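Local coordinates for protein arylmalonate decarboxylase (Bordetella bronchiseptica, PDB 2VLB) that catalyses the cofactor-independent decarboxylation of 2-aryl-2-methylmalonates, taking up a proton to give 2-arylpropionates and carbon dioxide, at residues A[122-127]-A[148-153]; A[38-43]-A[55-60]; A[161-166]-A[192-197]. All blocks are in the same frame, centred on the assembly; numbering follows the deposited sequence. Where two conformers were deposited one is given.

Contact 1. Residues A[122-127]-A[148-153]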
loop_
_atom_site.group_PDB
_atom_site.type_symbol
_atom_site.label_atom_id
_atom_site.label_comp_id
_atom_site.label_asym_id
_atom_site.label_seq_id
_atom_site.Cartn_x
_atom_site.Cartn_y
_atom_site.Cartn_z
ATOM N N VAL A 122 -2.254 0.909 -16.357
ATOM C CA VAL A 122 -1.274 1.284 -15.312
ATOM C C VAL A 122 0.179 0.928 -15.659
ATOM O O VAL A 122 0.470 -0.227 -15.984
ATOM C CB VAL A 122 -1.513 0.526 -13.963
ATOM C CG1 VAL A 122 -0.914 1.313 -12.792
ATOM C CG2 VAL A 122 -2.941 0.224 -13.717
ATOM N N ALA A 123 1.092 1.896 -15.551
ATOM C CA ALA A 123 2.536 1.602 -15.520
ATOM C C ALA A 123 2.972 1.396 -14.071
ATOM O O ALA A 123 2.607 2.189 -13.191
ATOM C CB ALA A 123 3.344 2.732 -16.169
ATOM N N LEU A 124 3.719 0.323 -13.821
ATOM C CA LEU A 124 4.188 -0.014 -12.479
ATOM C C LEU A 124 5.664 0.346 -12.322
ATOM O O LEU A 124 6.476 0.131 -13.238
ATOM C CB LEU A 124 3.993 -1.501 -12.178
ATOM C CG LEU A 124 2.545 -2.011 -12.080
ATOM C CD1 LEU A 124 1.923 -2.240 -13.470
ATOM C CD2 LEU A 124 2.499 -3.281 -11.217
ATOM N N ALA A 125 5.993 0.897 -11.158
ATOM C CA ALA A 125 7.352 1.295 -10.816
ATOM C C ALA A 125 7.643 0.834 -9.392
ATOM O O ALA A 125 6.753 0.831 -8.526
ATOM C CB ALA A 125 7.508 2.802 -10.925
ATOM N N THR A 126 8.873 0.396 -9.158
ATOM C CA THR A 126 9.299 0.048 -7.801
ATOM C C THR A 126 10.774 0.390 -7.585
ATOM O O THR A 126 11.554 0.441 -8.543
ATOM C CB THR A 126 9.003 -1.426 -7.458
ATOM O OG1 THR A 126 9.305 -1.624 -6.068
ATOM C CG2 THR A 126 9.855 -2.411 -8.318
ATOM N N ALA A 127 11.160 0.668 -6.338
ATOM C CA ALA A 127 12.585 0.819 -6.031
ATOM C C ALA A 127 13.222 -0.568 -5.786
ATOM O O ALA A 127 14.437 -0.698 -5.733
ATOM C CB ALA A 127 12.788 1.737 -4.839
ATOM N N THR A 148 0.766 -1.888 -18.257
ATOM C CA THR A 148 1.286 -1.452 -19.542
ATOM C C THR A 148 2.820 -1.493 -19.612
ATOM O O THR A 148 3.393 -1.242 -20.668
ATOM C CB THR A 148 0.830 0.002 -19.842
ATOM O OG1 THR A 148 1.178 0.831 -18.724
ATOM C CG2 THR A 148 -0.685 0.070 -20.083
ATOM N N GLY A 149 3.486 -1.795 -18.499
ATOM C CA GLY A 149 4.947 -1.705 -18.451
ATOM C C GLY A 149 5.414 -1.702 -17.019
ATOM O O GLY A 149 4.640 -1.359 -16.118
ATOM N N CYS A 150 6.672 -2.099 -16.801
ATOM C CA CYS A 150 7.196 -2.333 -15.450
ATOM C C CYS A 150 8.639 -1.841 -15.418
ATOM O O CYS A 150 9.413 -2.121 -16.344
ATOM C CB CYS A 150 7.131 -3.819 -15.079
ATOM S SG CYS A 150 5.425 -4.439 -14.717
ATOM N N ARG A 151 8.977 -1.058 -14.390
ATOM C CA ARG A 151 10.343 -0.545 -14.228
ATOM C C ARG A 151 10.761 -0.660 -12.775
ATOM O O ARG A 151 9.983 -0.353 -11.871
ATOM C CB ARG A 151 10.432 0.902 -14.695
ATOM C CG ARG A 151 11.860 1.347 -14.938
ATOM C CD ARG A 151 11.918 2.814 -15.339
ATOM N NE ARG A 151 13.291 3.259 -15.576
ATOM C CZ ARG A 151 13.939 3.115 -16.728
ATOM N NH1 ARG A 151 13.352 2.537 -17.772
ATOM N NH2 ARG A 151 15.180 3.554 -16.838
ATOM N N SER A 152 11.991 -1.100 -12.540
ATOM C CA SER A 152 12.450 -1.299 -11.161
ATOM C C SER A 152 13.840 -0.716 -10.965
ATOM O O SER A 152 14.595 -0.549 -11.938
ATOM C CB SER A 152 12.450 -2.790 -10.823
ATOM O OG SER A 152 13.353 -3.490 -11.676
ATOM N N LEU A 153 14.194 -0.414 -9.716
ATOM C CA LEU A 153 15.561 0.047 -9.438
ATOM C C LEU A 153 16.487 -1.062 -8.904
ATOM O O LEU A 153 17.702 -0.951 -8.996
ATOM C CB LEU A 153 15.566 1.271 -8.505
ATOM C CG LEU A 153 14.869 2.572 -8.940
ATOM C CD1 LEU A 153 14.918 3.550 -7.780
ATOM C CD2 LEU A 153 15.483 3.214 -10.197
#
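Val-122, Leu-124 and Thr-126 meet 148-153 through a ladder of backbone bonds, the two strands running parallel with axes 9° apart. Thr-148 N donates to Val-122 O at 2.8 Å. The straightest bond is Leu-124 N to Gly-149 O, 3.0 Å at 174°. Leu-124 O accepts from Arg-151 N at 3.0 Å and also receives the CA-H of Cys-150, its CA 3.4 Å from that oxygen. Thr-126 N reaches Arg-151 O at 3.0 Å, while Leu-153 N closes the ladder on Thr-126 O only weakly.

The hydroxyls find their firmer partners outside the two segments. Ser-152 OG pairs with Asp-130 OD1 and Thr-148 OG1 with Ser-183 OG. Thr-126 holds OG1 trans to its own N (chi1 -173°), where it donates to Ser-189 O and accepts from Tyr-128 N; its CG2 is left to meet Ser-152 CB at 3.6 Å. On the same face Leu-124 CB lies 4.1 Å from Cys-150 SG, which is covalently linked to beta-mercaptoethanol.

Ala-123 and Ala-125 bond to strand 185-189 instead. The polar backbone atoms of strand 121-126 are therefore shared between two neighbours, as its inner place between 146-152 and 185-189 requires, whereas 146-152 forms the sheet's edge within the chain.

Contact 2. Residues A[38-43]-A[55-60]. With PO4 (phosphate ion), chain G.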
loop_
_atom_site.group_PDB
_atom_site.type_symbol
_atom_site.label_atom_id
_atom_site.label_comp_id
_atom_site.label_asym_id
_atom_site.label_seq_id
_atom_site.Cartn_x
_atom_site.Cartn_y
_atom_site.Cartn_z
ATOM N N SER A 38 0.970 -3.139 14.771
ATOM C CA SER A 38 1.405 -4.415 15.353
ATOM C C SER A 38 2.219 -5.128 14.273
ATOM O O SER A 38 1.772 -5.205 13.125
ATOM C CB SER A 38 0.193 -5.272 15.742
ATOM O OG SER A 38 0.588 -6.351 16.595
ATOM N N GLY A 39 3.414 -5.600 14.625
ATOM C CA GLY A 39 4.334 -6.182 13.644
ATOM C C GLY A 39 4.297 -7.705 13.654
ATOM O O GLY A 39 4.307 -8.326 14.713
ATOM N N LEU A 40 4.271 -8.303 12.466
ATOM C CA LEU A 40 4.181 -9.769 12.298
ATOM C C LEU A 40 5.475 -10.503 12.540
ATOM O O LEU A 40 5.476 -11.577 13.160
ATOM C CB LEU A 40 3.686 -10.108 10.888
ATOM C CG LEU A 40 2.307 -9.597 10.516
ATOM C CD1 LEU A 40 2.051 -9.819 9.043
ATOM C CD2 LEU A 40 1.254 -10.327 11.370
ATOM N N GLY A 41 6.586 -9.941 12.051
ATOM C CA GLY A 41 7.881 -10.621 12.082
ATOM C C GLY A 41 7.928 -11.923 11.311
ATOM O O GLY A 41 8.727 -12.803 11.633
ATOM N N LEU A 42 7.075 -12.101 10.299
ATOM C CA LEU A 42 7.066 -13.412 9.612
ATOM C C LEU A 42 8.267 -13.494 8.679
ATOM O O LEU A 42 8.740 -12.456 8.188
ATOM C CB LEU A 42 5.768 -13.673 8.833
ATOM C CG LEU A 42 4.453 -13.936 9.588
ATOM C CD1 LEU A 42 3.300 -13.973 8.600
ATOM C CD2 LEU A 42 4.483 -15.228 10.437
ATOM N N GLY A 43 8.763 -14.712 8.459
ATOM C CA GLY A 43 9.751 -14.960 7.414
ATOM C C GLY A 43 9.162 -14.977 6.004
ATOM O O GLY A 43 7.936 -14.942 5.808
ATOM N N GLU A 55 -3.070 -17.463 11.056
ATOM C CA GLU A 55 -3.294 -17.305 12.506
ATOM C C GLU A 55 -2.535 -16.112 13.046
ATOM O O GLU A 55 -3.051 -15.375 13.887
ATOM C CB GLU A 55 -2.888 -18.548 13.303
ATOM C CG GLU A 55 -3.614 -19.796 12.941
ATOM C CD GLU A 55 -5.109 -19.744 13.192
ATOM O OE1 GLU A 55 -5.639 -18.766 13.788
ATOM O OE2 GLU A 55 -5.759 -20.722 12.770
ATOM N N SER A 56 -1.305 -15.938 12.567
ATOM C CA SER A 56 -0.500 -14.813 12.971
ATOM C C SER A 56 -1.143 -13.482 12.536
ATOM O O SER A 56 -1.172 -12.527 13.319
ATOM C CB SER A 56 0.913 -14.961 12.407
ATOM O OG SER A 56 1.634 -13.750 12.538
ATOM N N VAL A 57 -1.640 -13.404 11.302
ATOM C CA VAL A 57 -2.292 -12.168 10.852
ATOM C C VAL A 57 -3.524 -11.869 11.750
ATOM O O VAL A 57 -3.718 -10.741 12.256
ATOM C CB VAL A 57 -2.679 -12.252 9.334
ATOM C CG1 VAL A 57 -3.538 -11.049 8.928
ATOM C CG2 VAL A 57 -1.423 -12.355 8.467
ATOM N N VAL A 58 -4.317 -12.905 11.986
ATOM C CA VAL A 58 -5.557 -12.806 12.748
ATOM C C VAL A 58 -5.270 -12.453 14.240
ATOM O O VAL A 58 -5.974 -11.627 14.852
ATOM C CB VAL A 58 -6.381 -14.117 12.558
ATOM C CG1 VAL A 58 -7.269 -14.374 13.720
ATOM C CG2 VAL A 58 -7.159 -14.054 11.239
ATOM N N ASP A 59 -4.217 -13.046 14.803
ATOM C CA ASP A 59 -3.835 -12.750 16.182
ATOM C C ASP A 59 -3.428 -11.280 16.316
ATOM O O ASP A 59 -3.786 -10.611 17.279
ATOM C CB ASP A 59 -2.686 -13.641 16.644
ATOM C CG ASP A 59 -2.446 -13.542 18.135
ATOM O OD1 ASP A 59 -3.341 -13.946 18.911
ATOM O OD2 ASP A 59 -1.372 -13.047 18.530
ATOM N N HIS A 60 -2.688 -10.782 15.340
ATOM C CA HIS A 60 -2.233 -9.391 15.392
ATOM C C HIS A 60 -3.403 -8.417 15.169
ATOM O O HIS A 60 -3.432 -7.352 15.793
ATOM C CB HIS A 60 -1.056 -9.149 14.454
ATOM C CG HIS A 60 0.242 -9.676 14.996
ATOM N ND1 HIS A 60 0.578 -11.010 14.967
ATOM C CD2 HIS A 60 1.256 -9.051 15.632
ATOM C CE1 HIS A 60 1.758 -11.184 15.535
ATOM N NE2 HIS A 60 2.192 -10.011 15.946
HETATM P P PO4 G . 1.198 -4.372 19.403
HETATM O O1 PO4 G . 1.265 -4.544 20.902
HETATM O O2 PO4 G . -0.247 -4.174 19.001
HETATM O O3 PO4 G . 1.930 -3.115 18.975
HETATM O O4 PO4 G . 1.782 -5.614 18.771
HETATM O O HOH W 1 3.910 -13.626 13.850
#
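In the beta-alpha connection that leads from edge strand 35-39 to helix 50-67, the ring of His-60 meets Ser-38, Gly-39 and Leu-40. A chi1 of -166° turns Ser-38 OG away from its own N, towards the phosphate and the edge of the His-60 ring, where it lies near the ring plane and only 2.9 Å from His-60 CD2. Across the face comes a leucine methyl: Leu-40 CD2 stands 4.0 Å from the His-60 ring centroid and 28° off the normal, a CH-pi contact. Gly-39 O comes within 3.0 Å of His-60 NE2, at too poor an angle for a hydrogen bond.

The ring's rotation is fixed from within the helix. His-60 ND1 donates to Ser-56 O at 2.8 Å and 156°, with the acceptor in the ring plane; the backbone N of His-60 reaches this same oxygen from the opposite face of its carbonyl plane.

Strand 35-39 borders a four-stranded parallel sheet of order 2-1-3-4, and helix 50-67 starts the return towards strand 69-74, on the other side of strand 10-15. Leu-40 CD1 extends the apolar seam to Val-57 CG2 at 4.3 Å, where Leu-79 touches both residues. A water also bridges the segments, donating to Leu-40 O at 2.7 Å and bonded to Ser-56 OG. Ser-38 OG donates to phosphate O4 at 2.6 Å, an ion also held by Gln-67 and probably from the crystallisation liquor.

Contact 3. Residues A[161-166]-A[192-197]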
loop_
_atom_site.group_PDB
_atom_site.type_symbol
_atom_site.label_atom_id
_atom_site.label_comp_id
_atom_site.label_asym_id
_atom_site.label_seq_id
_atom_site.Cartn_x
_atom_site.Cartn_y
_atom_site.Cartn_z
ATOM N N MET A 161 14.967 -1.209 5.671
ATOM C CA MET A 161 15.072 0.146 6.217
ATOM C C MET A 161 15.577 1.236 5.243
ATOM O O MET A 161 15.863 2.345 5.680
ATOM C CB MET A 161 15.953 0.135 7.469
ATOM C CG MET A 161 15.379 -0.694 8.613
ATOM S SD MET A 161 16.640 -1.147 9.787
ATOM C CE MET A 161 17.256 -2.613 8.941
ATOM N N ALA A 162 15.680 0.930 3.951
ATOM C CA ALA A 162 16.341 1.839 3.006
ATOM C C ALA A 162 15.449 3.015 2.630
ATOM O O ALA A 162 14.253 2.853 2.478
ATOM C CB ALA A 162 16.799 1.083 1.754
ATOM N N ARG A 163 16.054 4.190 2.492
ATOM C CA ARG A 163 15.370 5.399 2.050
ATOM C C ARG A 163 15.911 5.786 0.671
ATOM O O ARG A 163 17.120 5.856 0.473
ATOM C CB ARG A 163 15.639 6.548 3.037
ATOM C CG ARG A 163 14.554 7.665 3.079
ATOM C CD ARG A 163 14.550 8.570 1.827
ATOM N NE ARG A 163 13.797 9.824 1.999
ATOM C CZ ARG A 163 13.286 10.559 1.008
ATOM N NH1 ARG A 163 13.416 10.186 -0.254
ATOM N NH2 ARG A 163 12.634 11.682 1.277
ATOM N N VAL A 164 15.012 6.041 -0.274
ATOM C CA VAL A 164 15.410 6.388 -1.637
ATOM C C VAL A 164 15.131 7.873 -1.837
ATOM O O VAL A 164 14.034 8.329 -1.508
ATOM C CB VAL A 164 14.607 5.553 -2.679
ATOM C CG1 VAL A 164 14.995 5.931 -4.119
ATOM C CG2 VAL A 164 14.796 4.039 -2.416
ATOM N N ASP A 165 16.105 8.615 -2.375
ATOM C CA ASP A 165 15.953 10.055 -2.662
ATOM C C ASP A 165 14.704 10.339 -3.504
ATOM O O ASP A 165 14.392 9.606 -4.448
ATOM C CB ASP A 165 17.190 10.615 -3.390
ATOM C CG ASP A 165 18.310 11.064 -2.439
ATOM O OD1 ASP A 165 18.362 10.626 -1.257
ATOM O OD2 ASP A 165 19.161 11.865 -2.890
ATOM N N THR A 166 13.998 11.410 -3.165
ATOM C CA THR A 166 12.872 11.864 -3.983
ATOM C C THR A 166 13.217 11.969 -5.487
ATOM O O THR A 166 12.492 11.414 -6.314
ATOM C CB THR A 166 12.281 13.175 -3.439
ATOM O OG1 THR A 166 11.772 12.931 -2.122
ATOM C CG2 THR A 166 11.151 13.706 -4.338
ATOM N N GLY A 192 10.790 2.349 -0.654
ATOM C CA GLY A 192 11.610 2.712 0.511
ATOM C C GLY A 192 10.828 3.509 1.540
ATOM O O GLY A 192 9.624 3.682 1.404
ATOM N N LEU A 193 11.507 4.016 2.561
ATOM C CA LEU A 193 10.819 4.626 3.718
ATOM C C LEU A 193 9.934 5.853 3.418
ATOM O O LEU A 193 8.975 6.091 4.150
ATOM C CB LEU A 193 11.804 4.963 4.859
ATOM C CG LEU A 193 12.458 3.806 5.645
ATOM C CD1 LEU A 193 13.263 4.374 6.795
ATOM C CD2 LEU A 193 11.465 2.742 6.148
ATOM N N LEU A 194 10.264 6.631 2.381
ATOM C CA LEU A 194 9.519 7.882 2.084
ATOM C C LEU A 194 9.266 8.097 0.590
ATOM O O LEU A 194 10.202 8.276 -0.189
ATOM C CB LEU A 194 10.238 9.112 2.669
ATOM C CG LEU A 194 10.704 9.098 4.143
ATOM C CD1 LEU A 194 11.790 10.151 4.438
ATOM C CD2 LEU A 194 9.518 9.260 5.112
ATOM N N THR A 195 7.997 8.110 0.200
ATOM C CA THR A 195 7.629 8.275 -1.205
ATOM C C THR A 195 6.755 9.502 -1.462
ATOM O O THR A 195 6.605 9.892 -2.620
ATOM C CB THR A 195 6.885 7.032 -1.786
ATOM O OG1 THR A 195 5.603 6.858 -1.139
ATOM C CG2 THR A 195 7.739 5.725 -1.650
ATOM N N LEU A 196 6.168 10.082 -0.404
ATOM C CA LEU A 196 5.101 11.097 -0.559
ATOM C C LEU A 196 5.524 12.256 -1.440
ATOM O O LEU A 196 4.750 12.711 -2.279
ATOM C CB LEU A 196 4.630 11.655 0.786
ATOM C CG LEU A 196 3.673 10.857 1.663
ATOM C CD1 LEU A 196 3.436 11.619 2.947
ATOM C CD2 LEU A 196 2.341 10.577 0.962
ATOM N N ASP A 197 6.756 12.727 -1.249
ATOM C CA ASP A 197 7.255 13.912 -1.953
ATOM C C ASP A 197 7.380 13.725 -3.465
ATOM O O ASP A 197 7.318 14.701 -4.210
ATOM C CB ASP A 197 8.601 14.386 -1.372
ATOM C CG ASP A 197 8.461 15.044 -0.002
ATOM O OD1 ASP A 197 7.323 15.225 0.489
ATOM O OD2 ASP A 197 9.504 15.378 0.594
HETATM O O HOH W 2 12.092 6.025 0.146
HETATM O O HOH W 3 10.005 10.868 -1.521
HETATM O O HOH W 4 11.800 15.302 -0.879
#
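Arg-163 sets CG trans to its backbone N (chi1 -155°) and then bends at chi2 (-72°), which folds its guanidinium group back across Leu-194. The two side chains cross at about a right angle. Leu-194 CB sits 3.5 Å above the guanidinium plane, towards its rim; the group's exact position is doubtful, because its NH1 is modelled too close to Val-164 O. At the edge of the same group, in its plane, is Thr-166 OG1.

One direct hydrogen bond joins the backbones: Leu-193 N to Ala-162 O, 3.0 Å long with an N-H...O angle of 149° and lying in the carbonyl plane. Beside it Gly-192, with no side chain to interpose, brings CA within 3.3 Å of Ala-162 O. Leu-193 reaches further back along the loop, its CD1 3.5 Å from Met-161 O.

Water supplies much of the rest. One molecule accepts from both Val-164 N and Leu-194 N. A second donates to Leu-194 O at 2.9 Å and is bonded to Thr-166 OG1, while a third lies 2.7 Å from Thr-166 OG1 and donates to Asp-197 OD2.

Both segments lie in strand-to-helix connections, the first entering helix 166-179. They follow strands 146-152 and 185-189, which flank 121-126 in a parallel sheet of order 2-1-3-4; Asp-25, bonded to Thr-195, ties the second to the chain's first half. The fold belongs to the aspartate/glutamate racemase clan.

From the N terminus, contact 2 comes first, closing the loop between strand 35-39 and helix 50-67 at the edge of the first parallel sheet. The chain completes that sheet before contact 1 opens at 122 and closes at 153, pairing the strands of the beta-alpha-beta unit round helix 130-142. Contact 3 follows, closing the span that holds helix 166-179 and strand 185-189. The three stand in series; none nests in or crosses another. Contacts 1 and 3 share the second half of the fold and touch where Ala-127 CB meets Val-164 CG2 at 3.9 Å. Contact 2 lies apart, its nearest atoms about 18 Å from contact 1 and about 13 Å from contact 3.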